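Side-chain contacts in acyl-CoA dehydrogenase (Bacillus anthracis, PDB 3OWA), which probably oxidises acyl-CoA thioesters to their trans-2-enoyl products, with a bound FAD taking up the electrons: residues A[38-41]-A[42-46]; A[67-70]-A[71-75]; A[170-173]-A[174-178]. All blocks are in the same frame, centred on the assembly; numbering follows the deposited sequence.

Interaction 1: A[38-41]-A[42-46]; sequences KMIA and KTTED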
ATOM      1  N   LYS A  38       5.178 -32.958  -1.760  1.00 46.88           N
ATOM      2  CA  LYS A  38       5.144 -32.593  -0.354  1.00 46.67           C
ATOM      3  C   LYS A  38       6.498 -32.779   0.314  1.00 46.66           C
ATOM      4  O   LYS A  38       6.897 -31.968   1.164  1.00 46.07           O
ATOM      5  CB  LYS A  38       4.095 -33.412   0.373  1.00 48.48           C
ATOM      6  CG  LYS A  38       2.708 -32.989   0.055  1.00 49.50           C
ATOM      7  CD  LYS A  38       1.732 -33.945   0.705  1.00 53.28           C
ATOM      8  CE  LYS A  38       0.300 -33.567   0.348  1.00 56.59           C
ATOM      9  NZ  LYS A  38      -0.639 -34.524   1.033  1.00 61.28           N
HETATM   10  N   MSE A  39       7.205 -33.835  -0.070  1.00 46.60           N
HETATM   11  CA  MSE A  39       8.536 -34.059   0.467  1.00 46.89           C
HETATM   12  C   MSE A  39       9.528 -32.997   0.011  1.00 45.92           C
HETATM   13  O   MSE A  39      10.342 -32.531   0.809  1.00 44.71           O
HETATM   14  CB  MSE A  39       9.080 -35.410   0.083  1.00 47.76           C
HETATM   15  CG  MSE A  39      10.219 -35.856   0.987  1.00 50.46           C
HETATM   16 SE   MSE A  39      10.766 -37.646   0.506  0.47 58.09          SE
HETATM   17  CE  MSE A  39       9.025 -38.490   0.608  1.00 54.22           C
ATOM     18  N   ILE A  40       9.481 -32.642  -1.268  1.00 45.58           N
ATOM     19  CA  ILE A  40      10.421 -31.673  -1.773  1.00 45.49           C
ATOM     20  C   ILE A  40      10.127 -30.342  -1.074  1.00 43.56           C
ATOM     21  O   ILE A  40      11.043 -29.605  -0.715  1.00 43.17           O
ATOM     22  CB  ILE A  40      10.410 -31.619  -3.320  1.00 45.96           C
ATOM     23  CG1 ILE A  40      11.847 -31.633  -3.869  1.00 50.71           C
ATOM     24  CG2 ILE A  40       9.613 -30.428  -3.862  1.00 47.31           C
ATOM     25  CD1 ILE A  40      12.704 -30.526  -3.420  1.00 50.56           C
ATOM     26  N   ALA A  41       8.850 -30.065  -0.830  1.00 43.05           N
ATOM     27  CA  ALA A  41       8.463 -28.831  -0.130  1.00 41.95           C
ATOM     28  C   ALA A  41       9.038 -28.822   1.292  1.00 41.97           C
ATOM     29  O   ALA A  41       9.547 -27.803   1.742  1.00 40.47           O
ATOM     30  CB  ALA A  41       6.954 -28.657  -0.099  1.00 41.69           C
ATOM     31  N   LYS A  42       8.944 -29.958   1.991  1.00 41.99           N
ATOM     32  CA  LYS A  42       9.516 -30.088   3.329  1.00 42.78           C
ATOM     33  C   LYS A  42      11.077 -30.001   3.372  1.00 41.65           C
ATOM     34  O   LYS A  42      11.649 -29.423   4.294  1.00 41.33           O
ATOM     35  CB  LYS A  42       9.020 -31.383   3.992  1.00 44.23           C
ATOM     36  CG  LYS A  42       9.827 -31.744   5.214  1.00 47.12           C
ATOM     37  CD  LYS A  42       9.359 -32.995   5.864  1.00 54.76           C
ATOM     38  CE  LYS A  42       9.987 -33.132   7.230  1.00 56.76           C
ATOM     39  NZ  LYS A  42      11.443 -33.224   7.149  1.00 57.20           N
ATOM     40  N   THR A  43      11.739 -30.597   2.389  1.00 40.80           N
ATOM     41  CA  THR A  43      13.195 -30.528   2.237  1.00 41.34           C
ATOM     42  C   THR A  43      13.653 -29.093   2.067  1.00 39.07           C
ATOM     43  O   THR A  43      14.589 -28.653   2.737  1.00 38.83           O
ATOM     44  CB  THR A  43      13.655 -31.374   1.020  1.00 42.02           C
ATOM     45  OG1 THR A  43      13.547 -32.750   1.367  1.00 46.24           O
ATOM     46  CG2 THR A  43      15.136 -31.087   0.617  1.00 43.68           C
ATOM     47  N   THR A  44      12.963 -28.363   1.202  1.00 36.42           N
ATOM     48  CA  THR A  44      13.293 -26.969   0.979  1.00 35.41           C
ATOM     49  C   THR A  44      13.073 -26.162   2.248  1.00 35.34           C
ATOM     50  O   THR A  44      13.965 -25.451   2.690  1.00 33.82           O
ATOM     51  CB  THR A  44      12.466 -26.353  -0.165  1.00 33.44           C
ATOM     52  OG1 THR A  44      12.597 -27.194  -1.302  1.00 37.17           O
ATOM     53  CG2 THR A  44      12.994 -24.959  -0.513  1.00 34.44           C
ATOM     54  N   GLU A  45      11.877 -26.289   2.831  1.00 36.56           N
ATOM     55  CA  GLU A  45      11.536 -25.599   4.069  1.00 37.27           C
ATOM     56  C   GLU A  45      12.563 -25.821   5.187  1.00 36.07           C
ATOM     57  O   GLU A  45      12.972 -24.862   5.840  1.00 34.59           O
ATOM     58  CB  GLU A  45      10.142 -26.039   4.565  1.00 39.14           C
ATOM     59  CG  GLU A  45       9.721 -25.317   5.821  1.00 43.80           C
ATOM     60  CD  GLU A  45       8.216 -25.358   6.025  1.00 50.26           C
ATOM     61  OE1 GLU A  45       7.606 -24.276   6.060  1.00 52.34           O
ATOM     62  OE2 GLU A  45       7.663 -26.481   6.126  1.00 53.54           O
ATOM     63  N   ASP A  46      12.973 -27.064   5.395  1.00 35.80           N
ATOM     64  CA  ASP A  46      13.981 -27.388   6.405  1.00 36.89           C
ATOM     65  C   ASP A  46      15.326 -26.725   6.102  1.00 35.99           C
ATOM     66  O   ASP A  46      15.968 -26.171   7.001  1.00 35.78           O
ATOM     67  CB  ASP A  46      14.194 -28.887   6.467  1.00 38.21           C
ATOM     68  CG  ASP A  46      13.000 -29.635   7.086  1.00 44.41           C
ATOM     69  OD1 ASP A  46      12.146 -28.995   7.750  1.00 46.56           O
ATOM     70  OD2 ASP A  46      12.937 -30.869   6.918  1.00 51.03           O
TER

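Interaction 2: A[67-70]-A[71-75]; sequences SVRL and LKEAG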
ATOM      1  N   SER A  67      25.996 -15.969   1.245  1.00 27.63           N
ATOM      2  CA  SER A  67      25.019 -16.318   0.192  1.00 28.91           C
ATOM      3  C   SER A  67      25.580 -17.388  -0.696  1.00 30.47           C
ATOM      4  O   SER A  67      24.896 -18.381  -0.999  1.00 32.17           O
ATOM      5  CB  SER A  67      24.756 -15.108  -0.743  1.00 29.27           C
ATOM      6  OG  SER A  67      24.255 -14.034   0.015  1.00 30.73           O
ATOM      7  N   VAL A  68      26.830 -17.192  -1.133  1.00 30.59           N
ATOM      8  CA  VAL A  68      27.472 -18.176  -2.017  1.00 31.03           C
ATOM      9  C   VAL A  68      27.562 -19.540  -1.340  1.00 32.10           C
ATOM     10  O   VAL A  68      27.225 -20.582  -1.933  1.00 33.12           O
ATOM     11  CB  VAL A  68      28.872 -17.696  -2.487  1.00 31.19           C
ATOM     12  CG1 VAL A  68      29.538 -18.719  -3.365  1.00 32.55           C
ATOM     13  CG2 VAL A  68      28.734 -16.360  -3.271  1.00 30.96           C
ATOM     14  N   ARG A  69      28.025 -19.549  -0.098  1.00 31.59           N
ATOM     15  CA  ARG A  69      28.138 -20.822   0.595  1.00 32.81           C
ATOM     16  C   ARG A  69      26.757 -21.492   0.693  1.00 32.67           C
ATOM     17  O   ARG A  69      26.619 -22.692   0.443  1.00 32.88           O
ATOM     18  CB  ARG A  69      28.760 -20.649   1.991  1.00 32.07           C
ATOM     19  CG  ARG A  69      28.823 -21.981   2.804  1.00 37.75           C
ATOM     20  CD  ARG A  69      29.646 -21.884   4.097  1.00 41.44           C
ATOM     21  NE  ARG A  69      29.444 -20.614   4.822  1.00 46.28           N
ATOM     22  CZ  ARG A  69      28.315 -20.270   5.449  1.00 46.95           C
ATOM     23  NH1 ARG A  69      28.250 -19.095   6.056  1.00 46.72           N
ATOM     24  NH2 ARG A  69      27.246 -21.074   5.440  1.00 42.26           N
ATOM     25  N   LEU A  70      25.749 -20.716   1.076  1.00 31.88           N
ATOM     26  CA  LEU A  70      24.385 -21.255   1.194  1.00 31.59           C
ATOM     27  C   LEU A  70      23.813 -21.729  -0.128  1.00 31.79           C
ATOM     28  O   LEU A  70      23.099 -22.737  -0.167  1.00 32.35           O
ATOM     29  CB  LEU A  70      23.446 -20.228   1.842  1.00 29.98           C
ATOM     30  CG  LEU A  70      23.801 -20.015   3.322  1.00 30.87           C
ATOM     31  CD1 LEU A  70      23.097 -18.842   3.857  1.00 27.95           C
ATOM     32  CD2 LEU A  70      23.447 -21.292   4.151  1.00 29.12           C
ATOM     33  N   LEU A  71      24.084 -20.988  -1.199  1.00 31.00           N
ATOM     34  CA  LEU A  71      23.671 -21.443  -2.521  1.00 33.39           C
ATOM     35  C   LEU A  71      24.247 -22.807  -2.889  1.00 35.55           C
ATOM     36  O   LEU A  71      23.529 -23.651  -3.424  1.00 35.98           O
ATOM     37  CB  LEU A  71      24.005 -20.418  -3.603  1.00 32.99           C
ATOM     38  CG  LEU A  71      23.057 -19.214  -3.635  1.00 32.70           C
ATOM     39  CD1 LEU A  71      23.656 -18.163  -4.544  1.00 33.33           C
ATOM     40  CD2 LEU A  71      21.633 -19.564  -4.081  1.00 31.34           C
ATOM     41  N   LYS A  72      25.543 -23.015  -2.607  1.00 37.22           N
ATOM     42  CA  LYS A  72      26.197 -24.278  -2.908  1.00 38.24           C
ATOM     43  C   LYS A  72      25.671 -25.386  -2.009  1.00 39.05           C
ATOM     44  O   LYS A  72      25.551 -26.524  -2.464  1.00 38.64           O
ATOM     45  CB  LYS A  72      27.732 -24.160  -2.858  1.00 38.83           C
ATOM     46  CG  LYS A  72      28.339 -23.257  -3.976  1.00 40.91           C
ATOM     47  CD  LYS A  72      29.871 -23.318  -3.955  1.00 46.50           C
ATOM     48  CE  LYS A  72      30.550 -22.158  -4.690  1.00 49.44           C
ATOM     49  NZ  LYS A  72      30.080 -21.807  -6.100  1.00 48.97           N
ATOM     50  N   GLU A  73      25.317 -25.072  -0.761  1.00 38.89           N
ATOM     51  CA  GLU A  73      24.674 -26.091   0.090  1.00 41.12           C
ATOM     52  C   GLU A  73      23.316 -26.467  -0.489  1.00 40.33           C
ATOM     53  O   GLU A  73      23.011 -27.649  -0.581  1.00 39.95           O
ATOM     54  CB  GLU A  73      24.496 -25.676   1.561  1.00 42.04           C
ATOM     55  CG  GLU A  73      25.793 -25.434   2.370  1.00 47.90           C
ATOM     56  CD  GLU A  73      25.502 -24.773   3.747  1.00 53.88           C
ATOM     57  OE1 GLU A  73      24.350 -24.917   4.238  1.00 54.70           O
ATOM     58  OE2 GLU A  73      26.412 -24.108   4.330  1.00 56.03           O
ATOM     59  N   ALA A  74      22.532 -25.460  -0.906  1.00 38.50           N
ATOM     60  CA  ALA A  74      21.297 -25.695  -1.666  1.00 38.36           C
ATOM     61  C   ALA A  74      21.537 -26.539  -2.931  1.00 38.72           C
ATOM     62  O   ALA A  74      20.727 -27.410  -3.266  1.00 38.49           O
ATOM     63  CB  ALA A  74      20.599 -24.356  -2.034  1.00 36.63           C
ATOM     64  N   GLY A  75      22.624 -26.238  -3.643  1.00 38.74           N
ATOM     65  CA  GLY A  75      23.029 -27.009  -4.828  1.00 40.66           C
ATOM     66  C   GLY A  75      23.212 -28.499  -4.534  1.00 42.30           C
ATOM     67  O   GLY A  75      22.775 -29.339  -5.310  1.00 42.33           O
TER

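Interaction 3: A[170-173]-A[174-178]; sequences RLNA and EGTHY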
ATOM      1  N   ARG A 170      29.871  -6.205 -31.690  1.00 38.40           N
ATOM      2  CA  ARG A 170      30.477  -6.172 -32.999  1.00 40.30           C
ATOM      3  C   ARG A 170      31.538  -7.233 -33.111  1.00 40.66           C
ATOM      4  O   ARG A 170      32.369  -7.354 -32.267  1.00 39.87           O
ATOM      5  CB  ARG A 170      31.081  -4.812 -33.267  1.00 40.96           C
ATOM      6  CG  ARG A 170      32.394  -4.890 -33.998  1.00 42.72           C
ATOM      7  CD  ARG A 170      33.309  -3.710 -33.738  1.00 46.27           C
ATOM      8  NE  ARG A 170      34.609  -4.082 -33.182  1.00 47.82           N
ATOM      9  CZ  ARG A 170      35.177  -3.458 -32.164  1.00 47.50           C
ATOM     10  NH1 ARG A 170      36.354  -3.834 -31.728  1.00 47.44           N
ATOM     11  NH2 ARG A 170      34.567  -2.450 -31.582  1.00 49.40           N
ATOM     12  N   LEU A 171      31.453  -8.062 -34.129  0.57 41.84           N
ATOM     13  CA  LEU A 171      32.425  -9.103 -34.412  0.57 42.78           C
ATOM     14  C   LEU A 171      33.790  -8.480 -34.675  0.57 43.57           C
ATOM     15  O   LEU A 171      33.900  -7.556 -35.490  0.57 44.43           O
ATOM     16  CB  LEU A 171      31.967  -9.920 -35.623  0.57 43.68           C
ATOM     17  CG  LEU A 171      32.476 -11.353 -35.771  0.57 43.38           C
ATOM     18  CD1 LEU A 171      32.147 -12.200 -34.537  0.57 41.13           C
ATOM     19  CD2 LEU A 171      31.905 -11.974 -37.045  0.57 44.45           C
ATOM     20  N   ASN A 172      34.819  -8.970 -33.972  1.00 43.07           N
ATOM     21  CA  ASN A 172      36.179  -8.455 -34.112  1.00 44.10           C
ATOM     22  C   ASN A 172      36.755  -8.772 -35.514  1.00 46.28           C
ATOM     23  O   ASN A 172      36.182  -9.588 -36.230  1.00 45.25           O
ATOM     24  CB  ASN A 172      37.102  -8.975 -32.994  1.00 42.48           C
ATOM     25  CG  ASN A 172      37.280 -10.498 -33.009  1.00 42.31           C
ATOM     26  OD1 ASN A 172      36.800 -11.200 -33.893  1.00 42.61           O
ATOM     27  ND2 ASN A 172      37.997 -11.009 -32.008  1.00 39.95           N
ATOM     28  N   ALA A 173      37.885  -8.137 -35.871  1.00 48.60           N
ATOM     29  CA  ALA A 173      38.583  -8.381 -37.153  1.00 51.12           C
ATOM     30  C   ALA A 173      38.755  -9.881 -37.471  1.00 51.66           C
ATOM     31  O   ALA A 173      38.494 -10.308 -38.581  1.00 52.50           O
ATOM     32  CB  ALA A 173      39.961  -7.662 -37.178  1.00 51.68           C
ATOM     33  N   GLU A 174      39.164 -10.669 -36.471  1.00 51.02           N
ATOM     34  CA  GLU A 174      39.386 -12.113 -36.650  1.00 50.50           C
ATOM     35  C   GLU A 174      38.106 -12.934 -36.858  1.00 50.51           C
ATOM     36  O   GLU A 174      38.171 -14.074 -37.326  1.00 50.92           O
ATOM     37  CB  GLU A 174      40.155 -12.684 -35.450  1.00 49.42           C
ATOM     38  CG  GLU A 174      41.466 -11.881 -35.083  1.00 48.01           C
ATOM     39  CD  GLU A 174      41.158 -10.773 -34.056  1.00 51.81           C
ATOM     40  OE1 GLU A 174      41.686 -10.811 -32.868  1.00 49.49           O
ATOM     41  OE2 GLU A 174      40.319  -9.858 -34.365  1.00 47.74           O
ATOM     42  N   GLY A 175      36.950 -12.371 -36.495  1.00 49.58           N
ATOM     43  CA  GLY A 175      35.673 -13.093 -36.600  1.00 48.93           C
ATOM     44  C   GLY A 175      35.508 -14.143 -35.508  1.00 47.90           C
ATOM     45  O   GLY A 175      34.691 -15.049 -35.617  1.00 48.14           O
ATOM     46  N   THR A 176      36.288 -14.025 -34.443  1.00 46.24           N
ATOM     47  CA  THR A 176      36.279 -15.048 -33.413  1.00 44.86           C
ATOM     48  C   THR A 176      35.454 -14.669 -32.157  1.00 43.08           C
ATOM     49  O   THR A 176      34.980 -15.544 -31.456  1.00 42.18           O
ATOM     50  CB  THR A 176      37.715 -15.412 -32.993  1.00 44.34           C
ATOM     51  OG1 THR A 176      38.349 -14.273 -32.396  1.00 43.83           O
ATOM     52  CG2 THR A 176      38.549 -15.904 -34.218  1.00 46.67           C
ATOM     53  N   HIS A 177      35.313 -13.369 -31.897  1.00 42.35           N
ATOM     54  CA  HIS A 177      34.671 -12.857 -30.676  1.00 41.62           C
ATOM     55  C   HIS A 177      33.800 -11.664 -30.999  1.00 40.30           C
ATOM     56  O   HIS A 177      34.180 -10.846 -31.843  1.00 40.29           O
ATOM     57  CB  HIS A 177      35.710 -12.370 -29.667  1.00 41.23           C
ATOM     58  CG  HIS A 177      36.565 -13.452 -29.100  1.00 44.52           C
ATOM     59  ND1 HIS A 177      37.616 -14.003 -29.795  1.00 47.46           N
ATOM     60  CD2 HIS A 177      36.540 -14.069 -27.894  1.00 45.50           C
ATOM     61  CE1 HIS A 177      38.190 -14.933 -29.052  1.00 49.07           C
ATOM     62  NE2 HIS A 177      37.558 -14.991 -27.892  1.00 47.81           N
ATOM     63  N   TYR A 178      32.659 -11.567 -30.312  1.00 37.83           N
ATOM     64  CA  TYR A 178      31.884 -10.330 -30.270  1.00 38.07           C
ATOM     65  C   TYR A 178      32.503  -9.412 -29.237  1.00 36.75           C
ATOM     66  O   TYR A 178      32.905  -9.879 -28.171  1.00 36.00           O
ATOM     67  CB  TYR A 178      30.410 -10.607 -29.913  1.00 36.64           C
ATOM     68  CG  TYR A 178      29.670 -11.194 -31.087  1.00 38.38           C
ATOM     69  CD1 TYR A 178      29.210 -10.374 -32.109  1.00 36.74           C
ATOM     70  CD2 TYR A 178      29.432 -12.586 -31.168  1.00 36.95           C
ATOM     71  CE1 TYR A 178      28.520 -10.911 -33.207  1.00 40.60           C
ATOM     72  CE2 TYR A 178      28.733 -13.145 -32.263  1.00 40.35           C
ATOM     73  CZ  TYR A 178      28.298 -12.295 -33.282  1.00 40.87           C
ATOM     74  OH  TYR A 178      27.607 -12.810 -34.351  1.00 43.88           O
TER

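Interaction 1: A[38-41]-A[42-46]
Residues 38-41 and 42-46 form one run of regular alpha helix, in which Lys-42 N, Thr-43 N, Thr-44 N and Glu-45 N donate to the carbonyl oxygens of Lys-38, Met-39, Ile-40 and Ala-41, all within 2.9 to 3.0 Å. Thr-44 adds a side-chain bond to this ladder: its OG1 donates to Ile-40 O over 2.9 Å. Chi1 of -52° sets that hydroxyl beside its own backbone N and so over the preceding turn. Ile-40 O is therefore gripped twice, with Thr-44 N and OG1 approaching from opposite faces of the carbonyl plane. The end of Ile-40 bends back toward the same hydroxyl, CD1 lying 3.9 Å from Thr-44 OG1. Where the helix is more exposed, Lys-42 runs extended and then turns at chi4 (-62°), bringing NZ 2.8 Å from Asp-46 OD2, on the syn lone pair of the carboxylate. Such i to i+4 salt bridges and hydroxyl-to-carbonyl bonds are common within helices. Ile-40 and Thr-44 pack on Leu-79 and on Ile-101 of helix 95-105, while Lys-38, Met-39 and Lys-42 are exposed, which makes this part of helix 35-52, in the N-terminal domain, amphipathic.

Interaction 2: A[67-70]-A[71-75]
Arg-69 and Glu-73 make an i to i+4 salt bridge on helix 64-76, an amphipathic helix of the N-terminal domain. The helical frame is regular: Leu-71 N, Lys-72 N, Glu-73 N and Ala-74 N each bond to the carbonyl oxygen four residues back. The shortest of the four runs from Leu-71 N to Ser-67 O, at 2.7 Å, and the straightest from Ala-74 N to Leu-70 O, with an angle of 173° at the hydrogen.

The two charged chains lie alongside each other and point the same way. Arg-69 starts with CG anti to the backbone N and folds at chi3, which returns the guanidinium toward the carboxylate. Glu-73 OE2 meets its edge in plane, but NH2 is 3.3 Å from OE2, so the bond is weak, and the two planes are 32° apart. The aliphatic part of the arginine helps to line the same oxygen, CG lying 3.6 Å from Glu-73 OE2. The stronger partner of Arg-69 is Glu-55, whose OE1 forms a salt bridge with NH1, so the guanidinium spans two carboxylates and Glu-73 is the lesser of them.

Leu-70 and Leu-71 pack on Phe-111 of helix 110-122, Leu-71 also meeting Leu-148 and Phe-192, while Glu-73 and Ala-74 rest on Phe-47 of helix 35-52.

Lys-72 shows a similar parallel course beside Val-68. Its bend at chi4 (-49°) carries NZ to a hydrogen bond with Gly-145 O, while its methylene CE passes 3.8 Å from Val-68 CG1.

Interaction 3: A[170-173]-A[174-178]
Asn-172 faces the returning chain across a tight hairpin bend and supplies most of its polar contacts. Among the backbone bonds, Asn-172 N donates to His-177 O over 2.9 Å, nearly head-on to the oxygen, and Gly-175 N donates to Asn-172 O, closing a type I beta turn from Asn-172 to Gly-175. Gly-175 has a positive phi of 75°, a left-handed conformation that lets the chain swing round toward the second strand.

Side-chain hydrogen bonds fill the inside of the bend. The Asn-172 amide stands between its own backbone N and carbonyl carbon (chi1 63°), and this aims OD1 into the turn. There OD1 takes Thr-176 N at 2.9 Å, in the carbonyl plane on a lone pair, together with weak bonds from Gly-175 N and from His-177 N, the latter at 3.3 Å. Three amides thus converge on one oxygen. The other end of the amide, ND2, gives a weak bond to Thr-176 OG1, which in turn lies 2.7 Å from His-177 ND1, at the edge of the imidazole and in its plane.

The main apolar contact is between Leu-171 and Tyr-178, an antiparallel non-hydrogen-bonded pair with both side chains on the same sheet face. In the leucine conformer given, CD1 sits over the centre of the Tyr-178 ring, 4.0 Å from its centroid and 7° off the normal, and Leu-171 CG lies 3.7 Å from Gly-175 CA. A second conformer is modelled, so these contacts, the CH-pi one included, are provisional.

The bend joins strands 168-171 and 177-188 of the middle-domain beta barrel. Beyond it, Tyr-178 packs edge-to-face with Phe-210 of strand 206-213 and shares backbone hydrogen bonding with Val-245 of strand 243-246.

How the interactions relate
Interactions 1 and 2 are both partly buried helix turns in the N-terminal domain, their nearest atoms about 8 Å apart, whereas interaction 3 is a surface hairpin in the middle domain, its centre 36 Å or more from either. The two helices do meet, since helix 35-52, which carries 38-46, supplies Phe-47 as a partner of 67-75. In both, the i to i+4 ladder satisfies the main chain. A hydroxyl-to-carbonyl bond crosses between the segments of interaction 1, whose salt bridge stays inside 42-46, while a weak salt bridge bordering helix 35-52 crosses in interaction 2. In 170-178 no such ladder exists, and one asparagine amide serves backbone N-H groups in the bend.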